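Local coordinates for aromatic-amino-acid:2-oxoglutarate transaminase (Candida albicans, PDB 6HND), which probably transfers amino groups between aromatic amino acids, and perhaps 2-aminoadipate, and 2-oxo acids with the help of pyridoxal 5'-phosphate, at residues V225-L228 / E229-K233; D393-L396 / E397-K401; L452-M455 / K456-L459. All coordinates share one frame; numbering follows the deposited sequence.

Contact 1. Residues V225-L228 / E229-K233; sequences VDLL and ENWEK
The kink at which helix 221-229 gives way to the short helix 231-234 is tied up by Asn-230 folding back on Asp-226 and by Trp-231 lying beside Leu-227. The first helix ends with two backbone bonds, a fairly straight one from Glu-229 N to Val-225 O at 2.7 Å and a more bent one from Asn-230 N to Asp-226 O at 2.8 Å. Asn-230 then leaves helical geometry, with phi near -122°, and the following pair, Trp-231 N and Leu-227 O, is close but too poorly angled to bond. The amide of Asn-230 points back up the helix, where ND2 makes a bond to Asp-226 OD1 at 2.7 Å, weak because its N-H...O angle is only 126°, and another, longer weak one to Asp-226 O. Amide and carboxylate planes stand 54° apart. On the buried side, Leu-227 CD1 lies 3.8 Å from Trp-231 CZ3, the two side chains running the same way, while Leu-227 O sits at the indole edge. The ring also packs on Leu-185 of strand 183-187, and its NE1 donates to Leu-238 O. Solvent-side, the extended Glu-229 lies along Val-225, with OE2 3.3 Å from CG1. The chemistry thus divides by face: weak hydrogen bonds from the Asn-230 side-chain amide reach back to the Asp-226 carbonyl and carboxylate, and apolar contact seats the indole against the sheet.

Contact 2. Residues D393-L396 / E397-K401; sequences DGWL and EWILK
Trp-395 and Trp-398 project from neighbouring turns near the start of helix 392-418, the long helix that leads toward the C-terminal antiparallel sheet, as in other aminotransferases of this family. The backbone here is a regular alpha-helix: successive i-to-i+4 bonds join the two segments, among them Ile-399 N to Trp-395 O at 2.9 Å. From CB of Trp-395 the side chain sets off with CG opposite the backbone nitrogen (chi1 179°), which carries the indole past its own carbonyl toward the next turn. The pyrrole part meets Ile-399: CD1 and NE1 of the indole both touch the isoleucine CD1, NE1 at 3.6 Å, and CE2 is at the fringe of the same methyl. That methyl stands over a ring face, 3.9 Å from the centroid of the five-membered ring and 26° off its normal, which makes it a CH-pi contact. Farther out, the benzo part meets Trp-398. CE3 lies 3.9 Å from Trp-398 CD1, CH2 3.7 Å from it, and CZ3 is closer than either. The two indoles are almost parallel, at 12°, yet the six-membered ring of Trp-395 is slid so far from the five-membered ring of Trp-398, with centroids 4.9 Å apart, that they barely overlap. Phe-389 adds a third aromatic ring against both, and Phe-50 of the second subunit packs on Trp-398. The side chain of Trp-395 is about 12 Å from bound pyridoxal phosphate, too far to touch it. The tightest ring-to-ring approach is that of Trp-395 CZ3 to Trp-398 CD1, at 3.4 Å.

Contact 3. Residues L452-M455 / K456-L459; sequences LQKM and KLLL
Lys-456 lays its aliphatic chain back along the carbonyl of Leu-452, one turn earlier in helix 451-465. Its CG swings to the side of its own backbone nitrogen (chi1 -73°), bringing CG to 3.3 Å and CD to 3.5 Å from Leu-452 O. Beyond CG the chain is extended, and its NZ ends 4.3 Å from Leu-452 CB, a loose approach to a methylene; the side chain also packs on Asp-26 of the second subunit. The same oxygen takes the backbone bond from Lys-456 N at 3.0 Å and also has the lysine methylenes against it. Met-455 shares this first torsion but bends at both later ones, chi2 and chi3 each being -63°. The curled side chain packs on Ile-443 and Phe-489. Leu-457, Leu-458 and Leu-459 instead place CG opposite the nitrogen, beside the carbonyl carbon, and their branches leave the helix on a different course from that of Lys-456. Leu-458 CB rests 3.3 Å from Lys-454 O, the acceptor of Leu-458 N at 2.9 Å. Lys-454 itself points away from this turn, and its NZ donates to Leu-521 O near the chain end. Side-chain contact between the two segments is therefore slight, and the side chains make their main contacts with other parts of the fold: Met-455 and Leu-458 reach strands 438-443 and 488-492, and Leu-457 and Leu-458 also meet Phe-516 of helix 499-518. This is the pattern of an amphipathic helix packed on an antiparallel sheet, here that of the C-terminal alpha/beta part of the aminotransferase fold.

How the contacts relate
The three contacts follow one another along the chain, and none touches another. Contacts 1 and 2 lie on opposite sides of the chain's centre, their own centres 43 Å apart. Contact 3 is 33 Å from contact 1 and 41 Å from contact 2, centre to centre; the nearest atoms of contacts 1 and 3 are still about 20 Å apart. Contact 1 borders the seven-stranded mixed sheet, contact 2 opens the long helix 392-418, and contact 3 packs on two strands of the four-stranded antiparallel sheet that this helix leads to. Contact 2 alone comes near the cofactor pocket; the other two lie away from it, nearer the periphery.

Contact 1. Residues V225-L228 / E229-K233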
ATOM      1  N   VAL B 225      15.305 -32.074   9.647  1.00 36.29           N
ATOM      2  CA  VAL B 225      15.073 -33.442   9.095  1.00 38.06           C
ATOM      3  C   VAL B 225      14.197 -34.252  10.073  1.00 39.97           C
ATOM      4  O   VAL B 225      13.183 -34.833   9.645  1.00 39.51           O
ATOM      5  CB  VAL B 225      16.412 -34.125   8.748  1.00 37.80           C
ATOM      6  CG1 VAL B 225      16.228 -35.578   8.346  1.00 41.90           C
ATOM      7  CG2 VAL B 225      17.121 -33.393   7.630  1.00 36.30           C
ATOM      8  N   ASP B 226      14.524 -34.265  11.360  1.00 40.96           N
ATOM      9  CA  ASP B 226      13.783 -35.070  12.360  1.00 42.76           C
ATOM     10  C   ASP B 226      12.312 -34.618  12.390  1.00 45.74           C
ATOM     11  O   ASP B 226      11.403 -35.512  12.403  1.00 41.14           O
ATOM     12  CB  ASP B 226      14.454 -34.999  13.733  1.00 44.04           C
ATOM     13  CG  ASP B 226      13.693 -35.798  14.776  1.00 50.48           C
ATOM     14  OD1 ASP B 226      13.703 -37.037  14.686  1.00 53.34           O
ATOM     15  OD2 ASP B 226      13.040 -35.170  15.635  1.00 57.12           O
ATOM     16  N   LEU B 227      12.068 -33.302  12.433  1.00 40.50           N
ATOM     17  CA  LEU B 227      10.693 -32.719  12.414  1.00 41.46           C
ATOM     18  C   LEU B 227       9.954 -33.230  11.164  1.00 36.96           C
ATOM     19  O   LEU B 227       8.825 -33.670  11.274  1.00 38.76           O
ATOM     20  CB  LEU B 227      10.797 -31.185  12.449  1.00 43.80           C
ATOM     21  CG  LEU B 227       9.497 -30.380  12.336  1.00 41.11           C
ATOM     22  CD1 LEU B 227       8.562 -30.671  13.492  1.00 43.06           C
ATOM     23  CD2 LEU B 227       9.787 -28.882  12.269  1.00 40.73           C
ATOM     24  N   LEU B 228      10.597 -33.225  10.005  1.00 39.73           N
ATOM     25  CA  LEU B 228       9.936 -33.606   8.733  1.00 39.02           C
ATOM     26  C   LEU B 228       9.755 -35.127   8.651  1.00 39.21           C
ATOM     27  O   LEU B 228       8.702 -35.555   8.196  1.00 47.52           O
ATOM     28  CB  LEU B 228      10.758 -33.044   7.577  1.00 37.88           C
ATOM     29  CG  LEU B 228      10.566 -31.547   7.345  1.00 38.85           C
ATOM     30  CD1 LEU B 228      11.359 -31.069   6.127  1.00 37.52           C
ATOM     31  CD2 LEU B 228       9.094 -31.230   7.169  1.00 41.85           C
ATOM     32  N   GLU B 229      10.722 -35.916   9.101  1.00 42.79           N
ATOM     33  CA  GLU B 229      10.655 -37.400   9.026  1.00 42.33           C
ATOM     34  C   GLU B 229       9.689 -37.928  10.071  1.00 39.87           C
ATOM     35  O   GLU B 229       9.171 -39.009   9.843  1.00 46.92           O
ATOM     36  CB  GLU B 229      12.014 -38.057   9.263  1.00 43.52           C
ATOM     37  CG  GLU B 229      12.984 -37.846   8.111  1.00 44.88           C
ATOM     38  CD  GLU B 229      14.304 -38.570   8.273  1.00 45.05           C
ATOM     39  OE1 GLU B 229      14.470 -39.237   9.321  1.00 46.75           O
ATOM     40  OE2 GLU B 229      15.147 -38.479   7.345  1.00 41.93           O
ATOM     41  N   ASN B 230       9.488 -37.211  11.181  1.00 41.48           N
ATOM     42  CA  ASN B 230       8.677 -37.704  12.325  1.00 39.16           C
ATOM     43  C   ASN B 230       7.542 -36.701  12.574  1.00 40.47           C
ATOM     44  O   ASN B 230       7.120 -36.526  13.743  1.00 42.86           O
ATOM     45  CB  ASN B 230       9.558 -37.991  13.549  1.00 40.34           C
ATOM     46  CG  ASN B 230      10.661 -39.002  13.277  1.00 44.74           C
ATOM     47  OD1 ASN B 230      10.401 -40.151  12.952  1.00 51.33           O
ATOM     48  ND2 ASN B 230      11.911 -38.592  13.369  1.00 47.58           N
ATOM     49  N   TRP B 231       7.012 -36.100  11.511  1.00 42.54           N
ATOM     50  CA  TRP B 231       5.947 -35.068  11.632  1.00 45.70           C
ATOM     51  C   TRP B 231       4.822 -35.564  12.545  1.00 44.81           C
ATOM     52  O   TRP B 231       4.483 -34.828  13.507  1.00 43.09           O
ATOM     53  CB  TRP B 231       5.405 -34.612  10.271  1.00 43.10           C
ATOM     54  CG  TRP B 231       4.454 -33.461  10.409  1.00 42.41           C
ATOM     55  CD1 TRP B 231       3.087 -33.528  10.455  1.00 40.21           C
ATOM     56  CD2 TRP B 231       4.805 -32.071  10.617  1.00 41.66           C
ATOM     57  NE1 TRP B 231       2.561 -32.273  10.617  1.00 40.28           N
ATOM     58  CE2 TRP B 231       3.588 -31.354  10.707  1.00 40.47           C
ATOM     59  CE3 TRP B 231       6.010 -31.363  10.714  1.00 38.04           C
ATOM     60  CZ2 TRP B 231       3.555 -29.969  10.889  1.00 36.44           C
ATOM     61  CZ3 TRP B 231       5.970 -29.993  10.862  1.00 39.53           C
ATOM     62  CH2 TRP B 231       4.756 -29.301  10.946  1.00 36.67           C
ATOM     63  N   GLU B 232       4.286 -36.760  12.279  1.00 47.74           N
ATOM     64  CA  GLU B 232       3.099 -37.329  12.990  1.00 54.04           C
ATOM     65  C   GLU B 232       3.357 -37.447  14.502  1.00 51.29           C
ATOM     66  O   GLU B 232       2.375 -37.411  15.272  1.00 53.12           O
ATOM     67  CB  GLU B 232       2.697 -38.665  12.365  1.00 60.92           C
ATOM     68  CG  GLU B 232       1.722 -38.491  11.210  1.00 79.96           C
ATOM     69  CD  GLU B 232       1.774 -39.517  10.082  1.00 91.63           C
ATOM     70  OE1 GLU B 232       1.969 -40.739  10.355  1.00 91.30           O
ATOM     71  OE2 GLU B 232       1.588 -39.092   8.925  1.00 92.98           O
ATOM     72  N   LYS B 233       4.617 -37.537  14.927  1.00 50.68           N
ATOM     73  CA  LYS B 233       4.994 -37.780  16.342  1.00 56.55           C
ATOM     74  C   LYS B 233       5.081 -36.442  17.077  1.00 55.27           C
ATOM     75  O   LYS B 233       4.679 -36.402  18.251  1.00 53.30           O
ATOM     76  CB  LYS B 233       6.318 -38.543  16.407  1.00 67.12           C
ATOM     77  CG  LYS B 233       6.400 -39.637  17.465  1.00 78.51           C
ATOM     78  CD  LYS B 233       7.729 -40.389  17.447  1.00 86.91           C
ATOM     79  CE  LYS B 233       7.895 -41.314  16.252  1.00 92.06           C
ATOM     80  NZ  LYS B 233       9.302 -41.764  16.083  1.00 94.12           N
TER

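Contact 2. Residues D393-L396 / E397-K401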
ATOM      1  N   ASP B 393      24.729  -2.142 -12.471  1.00 47.11           N
ATOM      2  CA  ASP B 393      26.130  -2.252 -11.989  1.00 48.75           C
ATOM      3  C   ASP B 393      26.380  -1.032 -11.106  1.00 45.45           C
ATOM      4  O   ASP B 393      26.915  -1.200  -9.993  1.00 46.99           O
ATOM      5  CB  ASP B 393      27.128  -2.496 -13.138  1.00 48.62           C
ATOM      6  CG  ASP B 393      27.183  -3.963 -13.545  1.00 50.08           C
ATOM      7  OD1 ASP B 393      26.241  -4.707 -13.208  1.00 55.43           O
ATOM      8  OD2 ASP B 393      28.178  -4.378 -14.153  1.00 56.94           O
ATOM      9  N   GLY B 394      25.930   0.139 -11.539  1.00 40.34           N
ATOM     10  CA  GLY B 394      26.110   1.382 -10.768  1.00 40.87           C
ATOM     11  C   GLY B 394      25.425   1.294  -9.416  1.00 41.06           C
ATOM     12  O   GLY B 394      25.969   1.816  -8.439  1.00 40.83           O
ATOM     13  N   TRP B 395      24.271   0.629  -9.357  1.00 44.60           N
ATOM     14  CA  TRP B 395      23.472   0.451  -8.117  1.00 40.67           C
ATOM     15  C   TRP B 395      24.219  -0.536  -7.219  1.00 41.45           C
ATOM     16  O   TRP B 395      24.345  -0.248  -5.989  1.00 41.81           O
ATOM     17  CB  TRP B 395      22.036   0.031  -8.455  1.00 39.78           C
ATOM     18  CG  TRP B 395      21.164  -0.200  -7.265  1.00 37.53           C
ATOM     19  CD1 TRP B 395      20.533  -1.362  -6.942  1.00 38.88           C
ATOM     20  CD2 TRP B 395      20.838   0.738  -6.234  1.00 35.35           C
ATOM     21  NE1 TRP B 395      19.839  -1.211  -5.780  1.00 40.46           N
ATOM     22  CE2 TRP B 395      20.012   0.064  -5.317  1.00 38.44           C
ATOM     23  CE3 TRP B 395      21.151   2.078  -5.987  1.00 40.03           C
ATOM     24  CZ2 TRP B 395      19.496   0.688  -4.177  1.00 39.96           C
ATOM     25  CZ3 TRP B 395      20.649   2.695  -4.854  1.00 40.29           C
ATOM     26  CH2 TRP B 395      19.836   2.005  -3.957  1.00 38.59           C
ATOM     27  N   LEU B 396      24.767  -1.604  -7.802  1.00 37.08           N
ATOM     28  CA  LEU B 396      25.678  -2.539  -7.085  1.00 40.42           C
ATOM     29  C   LEU B 396      26.864  -1.760  -6.479  1.00 40.56           C
ATOM     30  O   LEU B 396      27.224  -2.045  -5.331  1.00 38.06           O
ATOM     31  CB  LEU B 396      26.159  -3.640  -8.044  1.00 40.44           C
ATOM     32  CG  LEU B 396      25.138  -4.745  -8.333  1.00 43.87           C
ATOM     33  CD1 LEU B 396      25.598  -5.625  -9.492  1.00 45.27           C
ATOM     34  CD2 LEU B 396      24.867  -5.596  -7.084  1.00 43.81           C
ATOM     35  N   GLU B 397      27.449  -0.810  -7.211  1.00 39.57           N
ATOM     36  CA  GLU B 397      28.593  -0.014  -6.721  1.00 40.36           C
ATOM     37  C   GLU B 397      28.134   0.807  -5.508  1.00 39.30           C
ATOM     38  O   GLU B 397      28.903   0.922  -4.553  1.00 44.82           O
ATOM     39  CB  GLU B 397      29.175   0.885  -7.814  1.00 46.02           C
ATOM     40  CG  GLU B 397      29.853   0.145  -8.959  1.00 52.79           C
ATOM     41  CD  GLU B 397      31.151  -0.590  -8.653  1.00 57.41           C
ATOM     42  OE1 GLU B 397      31.643  -0.494  -7.486  1.00 56.88           O
ATOM     43  OE2 GLU B 397      31.662  -1.276  -9.578  1.00 52.80           O
ATOM     44  N   TRP B 398      26.918   1.347  -5.515  1.00 38.38           N
ATOM     45  CA  TRP B 398      26.343   2.016  -4.317  1.00 38.44           C
ATOM     46  C   TRP B 398      26.130   1.001  -3.164  1.00 38.35           C
ATOM     47  O   TRP B 398      26.419   1.332  -2.001  1.00 37.83           O
ATOM     48  CB  TRP B 398      25.058   2.764  -4.680  1.00 38.93           C
ATOM     49  CG  TRP B 398      24.324   3.242  -3.471  1.00 38.30           C
ATOM     50  CD1 TRP B 398      23.338   2.580  -2.802  1.00 39.54           C
ATOM     51  CD2 TRP B 398      24.560   4.458  -2.744  1.00 36.95           C
ATOM     52  NE1 TRP B 398      22.940   3.303  -1.714  1.00 38.63           N
ATOM     53  CE2 TRP B 398      23.657   4.470  -1.665  1.00 38.13           C
ATOM     54  CE3 TRP B 398      25.400   5.557  -2.933  1.00 37.09           C
ATOM     55  CZ2 TRP B 398      23.592   5.526  -0.760  1.00 38.45           C
ATOM     56  CZ3 TRP B 398      25.320   6.607  -2.052  1.00 38.90           C
ATOM     57  CH2 TRP B 398      24.450   6.578  -0.964  1.00 37.87           C
ATOM     58  N   ILE B 399      25.686  -0.214  -3.450  1.00 36.22           N
ATOM     59  CA  ILE B 399      25.523  -1.282  -2.414  1.00 40.92           C
ATOM     60  C   ILE B 399      26.897  -1.616  -1.812  1.00 40.90           C
ATOM     61  O   ILE B 399      26.973  -1.801  -0.599  1.00 38.76           O
ATOM     62  CB  ILE B 399      24.798  -2.510  -3.024  1.00 41.14           C
ATOM     63  CG1 ILE B 399      23.320  -2.190  -3.290  1.00 40.82           C
ATOM     64  CG2 ILE B 399      24.962  -3.747  -2.152  1.00 42.70           C
ATOM     65  CD1 ILE B 399      22.652  -3.051  -4.367  1.00 41.09           C
ATOM     66  N   LEU B 400      27.962  -1.660  -2.622  1.00 42.44           N
ATOM     67  CA  LEU B 400      29.330  -1.961  -2.128  1.00 42.55           C
ATOM     68  C   LEU B 400      29.853  -0.825  -1.233  1.00 45.33           C
ATOM     69  O   LEU B 400      30.495  -1.143  -0.196  1.00 49.49           O
ATOM     70  CB  LEU B 400      30.252  -2.256  -3.310  1.00 44.93           C
ATOM     71  CG  LEU B 400      29.902  -3.524  -4.081  1.00 45.33           C
ATOM     72  CD1 LEU B 400      30.892  -3.739  -5.205  1.00 49.14           C
ATOM     73  CD2 LEU B 400      29.850  -4.736  -3.163  1.00 47.03           C
ATOM     74  N   LYS B 401      29.538   0.437  -1.518  1.00 44.85           N
ATOM     75  CA  LYS B 401      29.914   1.559  -0.608  1.00 47.12           C
ATOM     76  C   LYS B 401      29.232   1.359   0.748  1.00 49.72           C
ATOM     77  O   LYS B 401      29.911   1.515   1.793  1.00 50.26           O
ATOM     78  CB  LYS B 401      29.531   2.927  -1.170  1.00 50.77           C
ATOM     79  CG  LYS B 401      30.316   3.391  -2.386  1.00 51.62           C
ATOM     80  CD  LYS B 401      29.967   4.795  -2.754  1.00 56.02           C
ATOM     81  CE  LYS B 401      30.818   5.349  -3.875  1.00 64.24           C
ATOM     82  NZ  LYS B 401      30.643   4.566  -5.115  1.00 64.76           N
TER

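Contact 3. Residues L452-M455 / K456-L459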
ATOM      1  N   LEU B 452      14.025 -16.677  30.945  1.00 41.83           N
ATOM      2  CA  LEU B 452      13.094 -15.532  30.747  1.00 45.81           C
ATOM      3  C   LEU B 452      13.194 -14.563  31.930  1.00 46.46           C
ATOM      4  O   LEU B 452      13.337 -13.350  31.698  1.00 45.75           O
ATOM      5  CB  LEU B 452      11.665 -16.054  30.606  1.00 46.35           C
ATOM      6  CG  LEU B 452      11.393 -16.883  29.355  1.00 46.91           C
ATOM      7  CD1 LEU B 452       9.909 -17.217  29.255  1.00 52.89           C
ATOM      8  CD2 LEU B 452      11.862 -16.146  28.113  1.00 46.73           C
ATOM      9  N   GLN B 453      13.135 -15.077  33.152  1.00 44.99           N
ATOM     10  CA  GLN B 453      13.114 -14.225  34.358  1.00 48.56           C
ATOM     11  C   GLN B 453      14.417 -13.413  34.433  1.00 46.08           C
ATOM     12  O   GLN B 453      14.335 -12.199  34.657  1.00 45.07           O
ATOM     13  CB  GLN B 453      12.888 -15.089  35.595  1.00 57.76           C
ATOM     14  CG  GLN B 453      12.799 -14.278  36.876  1.00 71.73           C
ATOM     15  CD  GLN B 453      13.125 -15.102  38.098  1.00 85.44           C
ATOM     16  OE1 GLN B 453      14.250 -15.598  38.269  1.00 79.99           O
ATOM     17  NE2 GLN B 453      12.126 -15.241  38.964  1.00 93.79           N
ATOM     18  N   LYS B 454      15.586 -14.036  34.257  1.00 44.89           N
ATOM     19  CA  LYS B 454      16.893 -13.330  34.417  1.00 43.21           C
ATOM     20  C   LYS B 454      17.135 -12.401  33.228  1.00 41.00           C
ATOM     21  O   LYS B 454      17.767 -11.327  33.407  1.00 36.08           O
ATOM     22  CB  LYS B 454      18.062 -14.310  34.543  1.00 48.38           C
ATOM     23  CG  LYS B 454      18.103 -15.117  35.834  1.00 49.05           C
ATOM     24  CD  LYS B 454      17.880 -14.265  37.069  1.00 49.09           C
ATOM     25  CE  LYS B 454      18.378 -14.931  38.331  1.00 45.16           C
ATOM     26  NZ  LYS B 454      18.139 -14.065  39.501  1.00 48.86           N
ATOM     27  N   MET B 455      16.704 -12.813  32.040  1.00 38.34           N
ATOM     28  CA  MET B 455      16.889 -11.978  30.827  1.00 40.23           C
ATOM     29  C   MET B 455      16.049 -10.703  30.988  1.00 40.16           C
ATOM     30  O   MET B 455      16.570  -9.640  30.640  1.00 41.94           O
ATOM     31  CB  MET B 455      16.530 -12.746  29.545  1.00 38.54           C
ATOM     32  CG  MET B 455      17.573 -13.815  29.160  1.00 35.79           C
ATOM     33  SD  MET B 455      19.233 -13.143  28.780  1.00 37.69           S
ATOM     34  CE  MET B 455      18.838 -12.150  27.341  1.00 35.31           C
ATOM     35  N   LYS B 456      14.842 -10.782  31.563  1.00 42.23           N
ATOM     36  CA  LYS B 456      13.970  -9.583  31.794  1.00 47.64           C
ATOM     37  C   LYS B 456      14.628  -8.657  32.822  1.00 42.08           C
ATOM     38  O   LYS B 456      14.654  -7.451  32.598  1.00 45.05           O
ATOM     39  CB  LYS B 456      12.557  -9.959  32.244  1.00 46.73           C
ATOM     40  CG  LYS B 456      11.677 -10.544  31.157  1.00 48.68           C
ATOM     41  CD  LYS B 456      10.496 -11.338  31.697  1.00 56.49           C
ATOM     42  CE  LYS B 456       9.723 -12.045  30.598  1.00 59.06           C
ATOM     43  NZ  LYS B 456       8.708 -12.970  31.160  1.00 63.48           N
ATOM     44  N   LEU B 457      15.174  -9.225  33.890  1.00 42.67           N
ATOM     45  CA  LEU B 457      15.869  -8.475  34.959  1.00 43.06           C
ATOM     46  C   LEU B 457      17.089  -7.775  34.352  1.00 43.98           C
ATOM     47  O   LEU B 457      17.272  -6.577  34.625  1.00 41.88           O
ATOM     48  CB  LEU B 457      16.252  -9.467  36.063  1.00 43.30           C
ATOM     49  CG  LEU B 457      16.387  -8.868  37.460  1.00 44.88           C
ATOM     50  CD1 LEU B 457      15.119  -8.130  37.854  1.00 46.37           C
ATOM     51  CD2 LEU B 457      16.732  -9.942  38.476  1.00 45.26           C
ATOM     52  N   LEU B 458      17.836  -8.478  33.487  1.00 42.88           N
ATOM     53  CA  LEU B 458      19.036  -7.936  32.797  1.00 42.16           C
ATOM     54  C   LEU B 458      18.608  -6.816  31.845  1.00 40.63           C
ATOM     55  O   LEU B 458      19.345  -5.807  31.731  1.00 37.48           O
ATOM     56  CB  LEU B 458      19.757  -9.074  32.068  1.00 42.37           C
ATOM     57  CG  LEU B 458      21.013  -8.694  31.292  1.00 44.74           C
ATOM     58  CD1 LEU B 458      21.961  -7.852  32.135  1.00 46.82           C
ATOM     59  CD2 LEU B 458      21.726  -9.944  30.773  1.00 44.81           C
ATOM     60  N   LEU B 459      17.443  -6.953  31.204  1.00 39.01           N
ATOM     61  CA  LEU B 459      16.949  -5.912  30.266  1.00 40.14           C
ATOM     62  C   LEU B 459      16.750  -4.603  31.048  1.00 41.49           C
ATOM     63  O   LEU B 459      17.273  -3.560  30.595  1.00 36.59           O
ATOM     64  CB  LEU B 459      15.653  -6.367  29.591  1.00 40.22           C
ATOM     65  CG  LEU B 459      15.154  -5.447  28.470  1.00 43.53           C
ATOM     66  CD1 LEU B 459      16.171  -5.351  27.335  1.00 39.73           C
ATOM     67  CD2 LEU B 459      13.791  -5.903  27.940  1.00 44.44           C
TER